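Local coordinates for MccB protein (Escherichia coli, PDB 3H5N) that initiates biosynthesis of the peptide antibiotic microcin C7, as an ATP-binding bacterial relative of the ubiquitin-activating E1 enzymes, at residues Val122-Gly127 / Asp210-Ser215; Asn118-Ile123 / Glu144-Asp149. All coordinates share one frame; numbering follows the deposited sequence.

Contact 1 (Val122-Gly127 / Asp210-Ser215). With ATP (adenosine-5'-triphosphate), chain G.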
ATOM      1  N   VAL A 122      23.118  -9.626 -23.837  1.00 16.20           N
ATOM      2  CA  VAL A 122      23.810  -8.530 -23.163  1.00 15.70           C
ATOM      3  C   VAL A 122      22.844  -7.381 -22.956  1.00 15.22           C
ATOM      4  O   VAL A 122      22.130  -6.976 -23.892  1.00 14.66           O
ATOM      5  CB  VAL A 122      25.056  -8.048 -23.946  1.00 15.68           C
ATOM      6  CG1 VAL A 122      25.590  -6.750 -23.345  1.00 16.58           C
ATOM      7  CG2 VAL A 122      26.138  -9.133 -23.944  1.00 14.31           C
ATOM      8  N   ILE A 123      22.807  -6.893 -21.712  1.00 15.13           N
ATOM      9  CA  ILE A 123      22.049  -5.703 -21.348  1.00 15.17           C
ATOM     10  C   ILE A 123      23.064  -4.576 -21.192  1.00 15.63           C
ATOM     11  O   ILE A 123      23.756  -4.485 -20.170  1.00 16.04           O
ATOM     12  CB  ILE A 123      21.226  -5.935 -20.035  1.00 15.61           C
ATOM     13  CG1 ILE A 123      20.390  -7.233 -20.124  1.00 15.72           C
ATOM     14  CG2 ILE A 123      20.355  -4.733 -19.681  1.00 14.71           C
ATOM     15  CD1 ILE A 123      19.253  -7.229 -21.177  1.00 17.33           C
ATOM     16  N   LEU A 124      23.189  -3.745 -22.226  1.00 15.24           N
ATOM     17  CA  LEU A 124      24.133  -2.626 -22.202  1.00 16.51           C
ATOM     18  C   LEU A 124      23.407  -1.367 -21.733  1.00 16.69           C
ATOM     19  O   LEU A 124      22.761  -0.681 -22.526  1.00 17.57           O
ATOM     20  CB  LEU A 124      24.773  -2.415 -23.580  1.00 15.72           C
ATOM     21  CG  LEU A 124      25.929  -1.418 -23.683  1.00 16.72           C
ATOM     22  CD1 LEU A 124      27.059  -1.771 -22.688  1.00 18.19           C
ATOM     23  CD2 LEU A 124      26.432  -1.405 -25.098  1.00 16.32           C
ATOM     24  N   GLY A 125      23.517  -1.082 -20.439  1.00 16.21           N
ATOM     25  CA  GLY A 125      22.708  -0.034 -19.806  1.00 16.17           C
ATOM     26  C   GLY A 125      21.692  -0.666 -18.877  1.00 15.71           C
ATOM     27  O   GLY A 125      20.819  -1.417 -19.323  1.00 15.58           O
ATOM     28  N   CYS A 126      21.828  -0.365 -17.586  1.00 15.22           N
ATOM     29  CA  CYS A 126      21.024  -0.969 -16.543  1.00 16.09           C
ATOM     30  C   CYS A 126      20.205   0.086 -15.808  1.00 15.96           C
ATOM     31  O   CYS A 126      20.010  -0.002 -14.589  1.00 16.65           O
ATOM     32  CB  CYS A 126      21.927  -1.756 -15.569  1.00 16.60           C
ATOM     33  SG  CYS A 126      22.586  -3.274 -16.297  1.00 19.50           S
ATOM     34  N   GLY A 127      19.708   1.069 -16.558  1.00 14.97           N
ATOM     35  CA  GLY A 127      18.817   2.074 -16.013  1.00 14.87           C
ATOM     36  C   GLY A 127      17.367   1.645 -16.166  1.00 14.66           C
ATOM     37  O   GLY A 127      17.036   0.463 -16.017  1.00 15.24           O
ATOM     38  N   ASP A 210      23.779 -13.405 -28.401  1.00 21.37           N
ATOM     39  CA  ASP A 210      22.730 -13.533 -29.402  1.00 21.18           C
ATOM     40  C   ASP A 210      22.264 -12.170 -29.881  1.00 19.99           C
ATOM     41  O   ASP A 210      22.020 -11.986 -31.067  1.00 19.71           O
ATOM     42  CB  ASP A 210      21.556 -14.358 -28.877  1.00 21.15           C
ATOM     43  CG  ASP A 210      21.863 -15.836 -28.872  1.00 22.80           C
ATOM     44  OD1 ASP A 210      21.401 -16.549 -29.786  1.00 26.19           O
ATOM     45  OD2 ASP A 210      22.590 -16.286 -27.978  1.00 23.95           O
ATOM     46  N   ILE A 211      22.159 -11.231 -28.941  1.00 18.64           N
ATOM     47  CA  ILE A 211      21.779  -9.853 -29.223  1.00 17.18           C
ATOM     48  C   ILE A 211      22.247  -8.970 -28.066  1.00 16.56           C
ATOM     49  O   ILE A 211      22.356  -9.442 -26.933  1.00 15.81           O
ATOM     50  CB  ILE A 211      20.222  -9.739 -29.429  1.00 17.31           C
ATOM     51  CG1 ILE A 211      19.819  -8.390 -30.041  1.00 17.17           C
ATOM     52  CG2 ILE A 211      19.493 -10.014 -28.140  1.00 17.16           C
ATOM     53  CD1 ILE A 211      18.360  -8.321 -30.467  1.00 18.03           C
ATOM     54  N   TRP A 212      22.548  -7.700 -28.352  1.00 16.02           N
ATOM     55  CA  TRP A 212      22.764  -6.696 -27.314  1.00 15.66           C
ATOM     56  C   TRP A 212      21.533  -5.826 -27.258  1.00 15.72           C
ATOM     57  O   TRP A 212      21.034  -5.353 -28.302  1.00 15.30           O
ATOM     58  CB  TRP A 212      23.904  -5.759 -27.663  1.00 15.82           C
ATOM     59  CG  TRP A 212      25.294  -6.333 -27.708  1.00 17.21           C
ATOM     60  CD1 TRP A 212      25.682  -7.640 -27.540  1.00 17.70           C
ATOM     61  CD2 TRP A 212      26.480  -5.590 -27.964  1.00 18.77           C
ATOM     62  NE1 TRP A 212      27.052  -7.746 -27.671  1.00 18.71           N
ATOM     63  CE2 TRP A 212      27.565  -6.502 -27.937  1.00 19.68           C
ATOM     64  CE3 TRP A 212      26.735  -4.237 -28.215  1.00 18.33           C
ATOM     65  CZ2 TRP A 212      28.888  -6.096 -28.141  1.00 19.42           C
ATOM     66  CZ3 TRP A 212      28.051  -3.836 -28.420  1.00 20.25           C
ATOM     67  CH2 TRP A 212      29.109  -4.767 -28.382  1.00 19.10           C
ATOM     68  N   VAL A 213      21.069  -5.595 -26.043  1.00 15.49           N
ATOM     69  CA  VAL A 213      20.033  -4.610 -25.775  1.00 15.55           C
ATOM     70  C   VAL A 213      20.690  -3.305 -25.330  1.00 15.13           C
ATOM     71  O   VAL A 213      21.270  -3.223 -24.250  1.00 14.96           O
ATOM     72  CB  VAL A 213      19.035  -5.113 -24.688  1.00 15.02           C
ATOM     73  CG1 VAL A 213      18.060  -4.005 -24.310  1.00 15.59           C
ATOM     74  CG2 VAL A 213      18.273  -6.337 -25.160  1.00 15.54           C
ATOM     75  N   VAL A 214      20.563  -2.269 -26.145  1.00 15.70           N
ATOM     76  CA  VAL A 214      21.347  -1.061 -25.930  1.00 16.54           C
ATOM     77  C   VAL A 214      20.455   0.101 -25.520  1.00 17.41           C
ATOM     78  O   VAL A 214      19.633   0.574 -26.301  1.00 17.72           O
ATOM     79  CB  VAL A 214      22.148  -0.670 -27.203  1.00 16.97           C
ATOM     80  CG1 VAL A 214      22.933   0.606 -26.979  1.00 16.49           C
ATOM     81  CG2 VAL A 214      23.061  -1.820 -27.655  1.00 15.87           C
ATOM     82  N   SER A 215      20.630   0.564 -24.295  1.00 17.87           N
ATOM     83  CA  SER A 215      19.848   1.692 -23.815  1.00 18.66           C
ATOM     84  C   SER A 215      20.750   2.711 -23.135  1.00 19.74           C
ATOM     85  O   SER A 215      20.284   3.775 -22.763  1.00 20.11           O
ATOM     86  CB  SER A 215      18.715   1.235 -22.883  1.00 18.32           C
ATOM     87  OG  SER A 215      19.231   0.515 -21.778  1.00 17.48           O
TER
HETATM   88  PG  ATP G 502      18.407   9.250 -14.798  1.00 39.49           P
HETATM   89  O1G ATP G 502      19.015   9.620 -13.468  1.00 38.28           O
HETATM   90  O2G ATP G 502      16.926   9.528 -14.900  1.00 39.60           O
HETATM   91  O3G ATP G 502      19.172   9.697 -16.023  1.00 38.06           O
HETATM   92  PB  ATP G 502      19.859   6.817 -14.866  1.00 31.18           P
HETATM   93  O1B ATP G 502      20.089   6.131 -13.541  1.00 32.15           O
HETATM   94  O2B ATP G 502      20.976   7.641 -15.477  1.00 31.90           O
HETATM   95  O3B ATP G 502      18.475   7.634 -14.794  1.00 35.39           O
HETATM   96  PA  ATP G 502      18.937   5.838 -17.374  1.00 24.92           P
HETATM   97  O1A ATP G 502      17.452   5.542 -17.266  1.00 23.30           O
HETATM   98  O2A ATP G 502      19.430   7.110 -18.014  1.00 23.85           O
HETATM   99  O3A ATP G 502      19.524   5.636 -15.894  1.00 29.12           O
HETATM  100  O5' ATP G 502      19.640   4.605 -18.144  1.00 25.44           O
HETATM  101  C5' ATP G 502      20.948   4.708 -18.709  1.00 23.36           C
HETATM  102  C4' ATP G 502      21.840   3.713 -17.992  1.00 22.76           C
HETATM  103  O4' ATP G 502      22.913   3.365 -18.866  1.00 23.83           O
HETATM  104  C3' ATP G 502      22.453   4.266 -16.706  1.00 24.10           C
HETATM  105  O3' ATP G 502      22.403   3.243 -15.687  1.00 23.52           O
HETATM  106  C2' ATP G 502      23.896   4.584 -17.075  1.00 24.81           C
HETATM  107  O2' ATP G 502      24.813   4.366 -15.997  1.00 25.30           O
HETATM  108  C1' ATP G 502      24.166   3.617 -18.217  1.00 25.36           C
HETATM  109  N9  ATP G 502      25.106   4.188 -19.203  1.00 26.34           N
HETATM  110  C8  ATP G 502      24.965   5.355 -19.862  1.00 25.77           C
HETATM  111  N7  ATP G 502      26.008   5.552 -20.704  1.00 27.09           N
HETATM  112  C5  ATP G 502      26.830   4.493 -20.570  1.00 28.13           C
HETATM  113  C6  ATP G 502      28.115   4.065 -21.161  1.00 28.51           C
HETATM  114  N6  ATP G 502      28.721   4.852 -22.070  1.00 29.57           N
HETATM  115  N1  ATP G 502      28.647   2.886 -20.760  1.00 28.82           N
HETATM  116  C2  ATP G 502      28.037   2.095 -19.843  1.00 29.37           C
HETATM  117  N3  ATP G 502      26.866   2.422 -19.257  1.00 28.26           N
HETATM  118  C4  ATP G 502      26.232   3.589 -19.579  1.00 27.36           C
HETATM  119  O   HOH W   1      19.812  -2.066 -21.834  1.00 13.00           O
HETATM  120  O   HOH W   2      18.917   1.445 -19.266  1.00 19.93           O

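Contact 2 (Asn118-Ile123 / Glu144-Asp149). With ATP (adenosine-5'-triphosphate), chain G.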
ATOM      1  N   ASN A 118      18.789 -21.468 -24.455  1.00 20.62           N
ATOM      2  CA  ASN A 118      20.169 -21.506 -24.933  1.00 21.30           C
ATOM      3  C   ASN A 118      20.742 -20.182 -25.440  1.00 21.08           C
ATOM      4  O   ASN A 118      21.865 -20.134 -25.950  1.00 21.88           O
ATOM      5  CB  ASN A 118      20.336 -22.633 -25.938  1.00 22.28           C
ATOM      6  CG  ASN A 118      20.118 -23.994 -25.307  1.00 24.40           C
ATOM      7  OD1 ASN A 118      20.796 -24.363 -24.341  1.00 27.07           O
ATOM      8  ND2 ASN A 118      19.147 -24.737 -25.827  1.00 27.67           N
ATOM      9  N   ALA A 119      19.984 -19.104 -25.252  1.00 20.15           N
ATOM     10  CA  ALA A 119      20.385 -17.777 -25.698  1.00 18.99           C
ATOM     11  C   ALA A 119      21.197 -17.021 -24.646  1.00 18.82           C
ATOM     12  O   ALA A 119      21.165 -17.341 -23.461  1.00 18.65           O
ATOM     13  CB  ALA A 119      19.160 -16.969 -26.133  1.00 18.70           C
ATOM     14  N   LYS A 120      21.947 -16.033 -25.115  1.00 19.14           N
ATOM     15  CA  LYS A 120      22.739 -15.159 -24.265  1.00 19.11           C
ATOM     16  C   LYS A 120      22.404 -13.741 -24.674  1.00 18.67           C
ATOM     17  O   LYS A 120      22.476 -13.419 -25.860  1.00 19.17           O
ATOM     18  CB  LYS A 120      24.222 -15.441 -24.515  1.00 19.98           C
ATOM     19  CG  LYS A 120      25.204 -14.579 -23.747  1.00 21.15           C
ATOM     20  CD  LYS A 120      26.593 -14.956 -24.191  1.00 25.84           C
ATOM     21  CE  LYS A 120      27.628 -14.603 -23.169  1.00 28.38           C
ATOM     22  NZ  LYS A 120      28.896 -15.359 -23.424  1.00 32.54           N
ATOM     23  N   VAL A 121      22.032 -12.902 -23.708  1.00 17.54           N
ATOM     24  CA  VAL A 121      21.664 -11.521 -24.011  1.00 17.13           C
ATOM     25  C   VAL A 121      22.447 -10.549 -23.158  1.00 16.91           C
ATOM     26  O   VAL A 121      22.460 -10.644 -21.921  1.00 16.97           O
ATOM     27  CB  VAL A 121      20.147 -11.261 -23.855  1.00 16.65           C
ATOM     28  CG1 VAL A 121      19.812  -9.820 -24.261  1.00 17.53           C
ATOM     29  CG2 VAL A 121      19.351 -12.236 -24.730  1.00 16.12           C
ATOM     30  N   VAL A 122      23.118  -9.626 -23.837  1.00 16.20           N
ATOM     31  CA  VAL A 122      23.810  -8.530 -23.163  1.00 15.70           C
ATOM     32  C   VAL A 122      22.844  -7.381 -22.956  1.00 15.22           C
ATOM     33  O   VAL A 122      22.130  -6.976 -23.892  1.00 14.66           O
ATOM     34  CB  VAL A 122      25.056  -8.048 -23.946  1.00 15.68           C
ATOM     35  CG1 VAL A 122      25.590  -6.750 -23.345  1.00 16.58           C
ATOM     36  CG2 VAL A 122      26.138  -9.133 -23.944  1.00 14.31           C
ATOM     37  N   ILE A 123      22.807  -6.893 -21.712  1.00 15.13           N
ATOM     38  CA  ILE A 123      22.049  -5.703 -21.348  1.00 15.17           C
ATOM     39  C   ILE A 123      23.064  -4.576 -21.192  1.00 15.63           C
ATOM     40  O   ILE A 123      23.756  -4.485 -20.170  1.00 16.04           O
ATOM     41  CB  ILE A 123      21.226  -5.935 -20.035  1.00 15.61           C
ATOM     42  CG1 ILE A 123      20.390  -7.233 -20.124  1.00 15.72           C
ATOM     43  CG2 ILE A 123      20.355  -4.733 -19.681  1.00 14.71           C
ATOM     44  CD1 ILE A 123      19.253  -7.229 -21.177  1.00 17.33           C
ATOM     45  N   GLU A 144      21.009 -16.983 -20.271  1.00 19.41           N
ATOM     46  CA  GLU A 144      22.128 -16.195 -19.774  1.00 20.26           C
ATOM     47  C   GLU A 144      21.931 -14.701 -20.029  1.00 19.88           C
ATOM     48  O   GLU A 144      21.685 -14.271 -21.158  1.00 20.66           O
ATOM     49  CB  GLU A 144      23.461 -16.661 -20.374  1.00 20.58           C
ATOM     50  CG  GLU A 144      24.668 -16.045 -19.644  1.00 23.77           C
ATOM     51  CD  GLU A 144      26.006 -16.664 -20.029  1.00 27.44           C
ATOM     52  OE1 GLU A 144      26.027 -17.685 -20.755  1.00 28.17           O
ATOM     53  OE2 GLU A 144      27.046 -16.126 -19.588  1.00 27.05           O
ATOM     54  N   ILE A 145      22.057 -13.913 -18.976  1.00 19.10           N
ATOM     55  CA  ILE A 145      21.961 -12.465 -19.097  1.00 18.91           C
ATOM     56  C   ILE A 145      23.202 -11.825 -18.504  1.00 18.86           C
ATOM     57  O   ILE A 145      23.572 -12.108 -17.359  1.00 18.24           O
ATOM     58  CB  ILE A 145      20.681 -11.908 -18.434  1.00 18.34           C
ATOM     59  CG1 ILE A 145      19.434 -12.557 -19.038  1.00 18.89           C
ATOM     60  CG2 ILE A 145      20.606 -10.377 -18.595  1.00 17.96           C
ATOM     61  CD1 ILE A 145      18.141 -12.252 -18.264  1.00 19.72           C
ATOM     62  N   ILE A 146      23.830 -10.975 -19.310  1.00 18.85           N
ATOM     63  CA  ILE A 146      25.032 -10.237 -18.949  1.00 18.80           C
ATOM     64  C   ILE A 146      24.730  -8.747 -18.769  1.00 18.77           C
ATOM     65  O   ILE A 146      24.344  -8.051 -19.721  1.00 19.05           O
ATOM     66  CB  ILE A 146      26.127 -10.457 -20.008  1.00 18.83           C
ATOM     67  CG1 ILE A 146      26.382 -11.967 -20.167  1.00 19.23           C
ATOM     68  CG2 ILE A 146      27.377  -9.635 -19.681  1.00 18.63           C
ATOM     69  CD1 ILE A 146      27.342 -12.323 -21.227  1.00 22.19           C
ATOM     70  N   LEU A 147      24.912  -8.267 -17.540  1.00 18.11           N
ATOM     71  CA  LEU A 147      24.573  -6.893 -17.174  1.00 18.32           C
ATOM     72  C   LEU A 147      25.781  -5.973 -17.243  1.00 18.42           C
ATOM     73  O   LEU A 147      26.788  -6.217 -16.584  1.00 17.56           O
ATOM     74  CB  LEU A 147      23.981  -6.858 -15.762  1.00 17.90           C
ATOM     75  CG  LEU A 147      22.797  -7.809 -15.581  1.00 18.25           C
ATOM     76  CD1 LEU A 147      22.508  -8.004 -14.097  1.00 17.31           C
ATOM     77  CD2 LEU A 147      21.572  -7.284 -16.335  1.00 17.39           C
ATOM     78  N   ILE A 148      25.682  -4.914 -18.043  1.00 18.78           N
ATOM     79  CA  ILE A 148      26.785  -3.968 -18.156  1.00 19.52           C
ATOM     80  C   ILE A 148      26.366  -2.545 -17.781  1.00 20.41           C
ATOM     81  O   ILE A 148      25.463  -1.964 -18.375  1.00 20.12           O
ATOM     82  CB  ILE A 148      27.470  -4.038 -19.545  1.00 19.52           C
ATOM     83  CG1 ILE A 148      28.014  -5.447 -19.787  1.00 20.51           C
ATOM     84  CG2 ILE A 148      28.611  -3.024 -19.645  1.00 18.59           C
ATOM     85  CD1 ILE A 148      28.223  -5.805 -21.248  1.00 20.25           C
ATOM     86  N   ASP A 149      27.044  -2.011 -16.774  1.00 21.08           N
ATOM     87  CA  ASP A 149      26.866  -0.646 -16.313  1.00 22.92           C
ATOM     88  C   ASP A 149      28.039  -0.374 -15.366  1.00 23.74           C
ATOM     89  O   ASP A 149      28.706  -1.313 -14.917  1.00 23.77           O
ATOM     90  CB  ASP A 149      25.535  -0.503 -15.555  1.00 22.09           C
ATOM     91  CG  ASP A 149      24.943   0.894 -15.669  1.00 23.70           C
ATOM     92  OD1 ASP A 149      25.544   1.867 -15.159  1.00 24.72           O
ATOM     93  OD2 ASP A 149      23.867   1.035 -16.280  1.00 21.09           O
TER
HETATM   94  PG  ATP G 502      18.407   9.250 -14.798  1.00 39.49           P
HETATM   95  O1G ATP G 502      19.015   9.620 -13.468  1.00 38.28           O
HETATM   96  O2G ATP G 502      16.926   9.528 -14.900  1.00 39.60           O
HETATM   97  O3G ATP G 502      19.172   9.697 -16.023  1.00 38.06           O
HETATM   98  PB  ATP G 502      19.859   6.817 -14.866  1.00 31.18           P
HETATM   99  O1B ATP G 502      20.089   6.131 -13.541  1.00 32.15           O
HETATM  100  O2B ATP G 502      20.976   7.641 -15.477  1.00 31.90           O
HETATM  101  O3B ATP G 502      18.475   7.634 -14.794  1.00 35.39           O
HETATM  102  PA  ATP G 502      18.937   5.838 -17.374  1.00 24.92           P
HETATM  103  O1A ATP G 502      17.452   5.542 -17.266  1.00 23.30           O
HETATM  104  O2A ATP G 502      19.430   7.110 -18.014  1.00 23.85           O
HETATM  105  O3A ATP G 502      19.524   5.636 -15.894  1.00 29.12           O
HETATM  106  O5' ATP G 502      19.640   4.605 -18.144  1.00 25.44           O
HETATM  107  C5' ATP G 502      20.948   4.708 -18.709  1.00 23.36           C
HETATM  108  C4' ATP G 502      21.840   3.713 -17.992  1.00 22.76           C
HETATM  109  O4' ATP G 502      22.913   3.365 -18.866  1.00 23.83           O
HETATM  110  C3' ATP G 502      22.453   4.266 -16.706  1.00 24.10           C
HETATM  111  O3' ATP G 502      22.403   3.243 -15.687  1.00 23.52           O
HETATM  112  C2' ATP G 502      23.896   4.584 -17.075  1.00 24.81           C
HETATM  113  O2' ATP G 502      24.813   4.366 -15.997  1.00 25.30           O
HETATM  114  C1' ATP G 502      24.166   3.617 -18.217  1.00 25.36           C
HETATM  115  N9  ATP G 502      25.106   4.188 -19.203  1.00 26.34           N
HETATM  116  C8  ATP G 502      24.965   5.355 -19.862  1.00 25.77           C
HETATM  117  N7  ATP G 502      26.008   5.552 -20.704  1.00 27.09           N
HETATM  118  C5  ATP G 502      26.830   4.493 -20.570  1.00 28.13           C
HETATM  119  C6  ATP G 502      28.115   4.065 -21.161  1.00 28.51           C
HETATM  120  N6  ATP G 502      28.721   4.852 -22.070  1.00 29.57           N
HETATM  121  N1  ATP G 502      28.647   2.886 -20.760  1.00 28.82           N
HETATM  122  C2  ATP G 502      28.037   2.095 -19.843  1.00 29.37           C
HETATM  123  N3  ATP G 502      26.866   2.422 -19.257  1.00 28.26           N
HETATM  124  C4  ATP G 502      26.232   3.589 -19.579  1.00 27.36           C

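Contact 1 (Val122-Gly127 / Asp210-Ser215)
V122 and W212 lie side by side and point the same way from neighbouring parallel strands. With CG anti to the carbonyl carbon (chi1 -67°), the W212 indole stands beside V122, its CD1 3.7 Å from V122 CB. V122 CG1 sits over one face of the ring. W212 NE1 is satisfied by the carbonyl of P207. L124 meets the same indole obliquely, with CD2 4.2 Å from W212 CE3. The other face of the sheet carries I123 and V213, again side by side, with I123 CD1 4.1 Å from V213 CB. Helix 128-140 covers this pair through L137 and V133.

The backbones are joined by four hydrogen bonds. The one from V213 N to V122 O is almost straight (177°, 2.8 Å). These are inner strands of the Rossmann-like sheet of the ThiF family, and G125 and G127 belong to the glycine-rich turn that follows the first strand. At the positive phi of G125 (110°) a side chain would press on the carbonyl O of L124. G127 is the N-cap of helix 128-140, and G127 CA packs 3.4 Å from ATP O5'.

Beyond the strand ends, S215 OG contacts two waters. One, 2.6 Å from S215 OG, lies within hydrogen-bonding distance of the carbonyl oxygens of G125 and V213. The other accepts from G127 N and gives a weak bond to ATP O5'.

Contact 2 (Asn118-Ile123 / Glu144-Asp149)
A119 O takes a bent hydrogen bond from E144 N, which starts a parallel ladder between two strands. K120 comes next. Its extended chain runs alongside that of E144 in the same direction. K120 NZ and E144 OE2 are 4.3 Å apart, beyond a salt bridge, so any attraction between the charges is probably weak. V121 gives both its backbone bonds to strand 144-149, one on each side of I145 along that strand: its N donates to E144 O, and V121 O accepts from I146 N at 3.0 Å.

V122 turns to the face that carries I146 and I148. Its CG1 is anti to the backbone N (chi1 170°) and reaches forward to I148 CD1 at 3.5 Å, a tight fit. V122 CG2 rests against I146 CB at 4.2 Å. I123 turns to the other face. Its CG1 lies beside its own backbone N and leans back to I145 CG2, 3.5 Å away, while L147 CD2 packs on I123 CB. Helix 173-184 touches L147 from this side.

The two strands and helix 128-140 form a beta-alpha-beta unit, and the second strand leads to D149. The ribose hydroxyl O2' of ATP donates to D149 OD1 and O3' to D149 OD2, each bond 2.7 Å long. OD1 also accepts from D151 N and OD2 from C126 N. Four donors therefore grip the carboxylate, which probably fixes its rotation so that each oxygen faces one ribose hydroxyl.

In the fold
From the N terminus, helix 109-117 leads into strand 120-124, which both contacts use. The chain then passes through helix 128-140 and returns at strand 144-149, closing the short loop of contact 2. It goes on through helix 173-184 and adds strand 189-194 outside 144-149. It then crosses to the other flank of 120-124, where strand 211-214 closes the longer loop of contact 1. With V122 and I123 in common, the two loops overlap rather than nest strictly. L124 packs on I148 between them, and D210 N probably bonds K120 O. ATP lies at the C-terminal ends of strands 120-124 and 144-149, touched by G125-G127 and D149; S215 approaches it through a water.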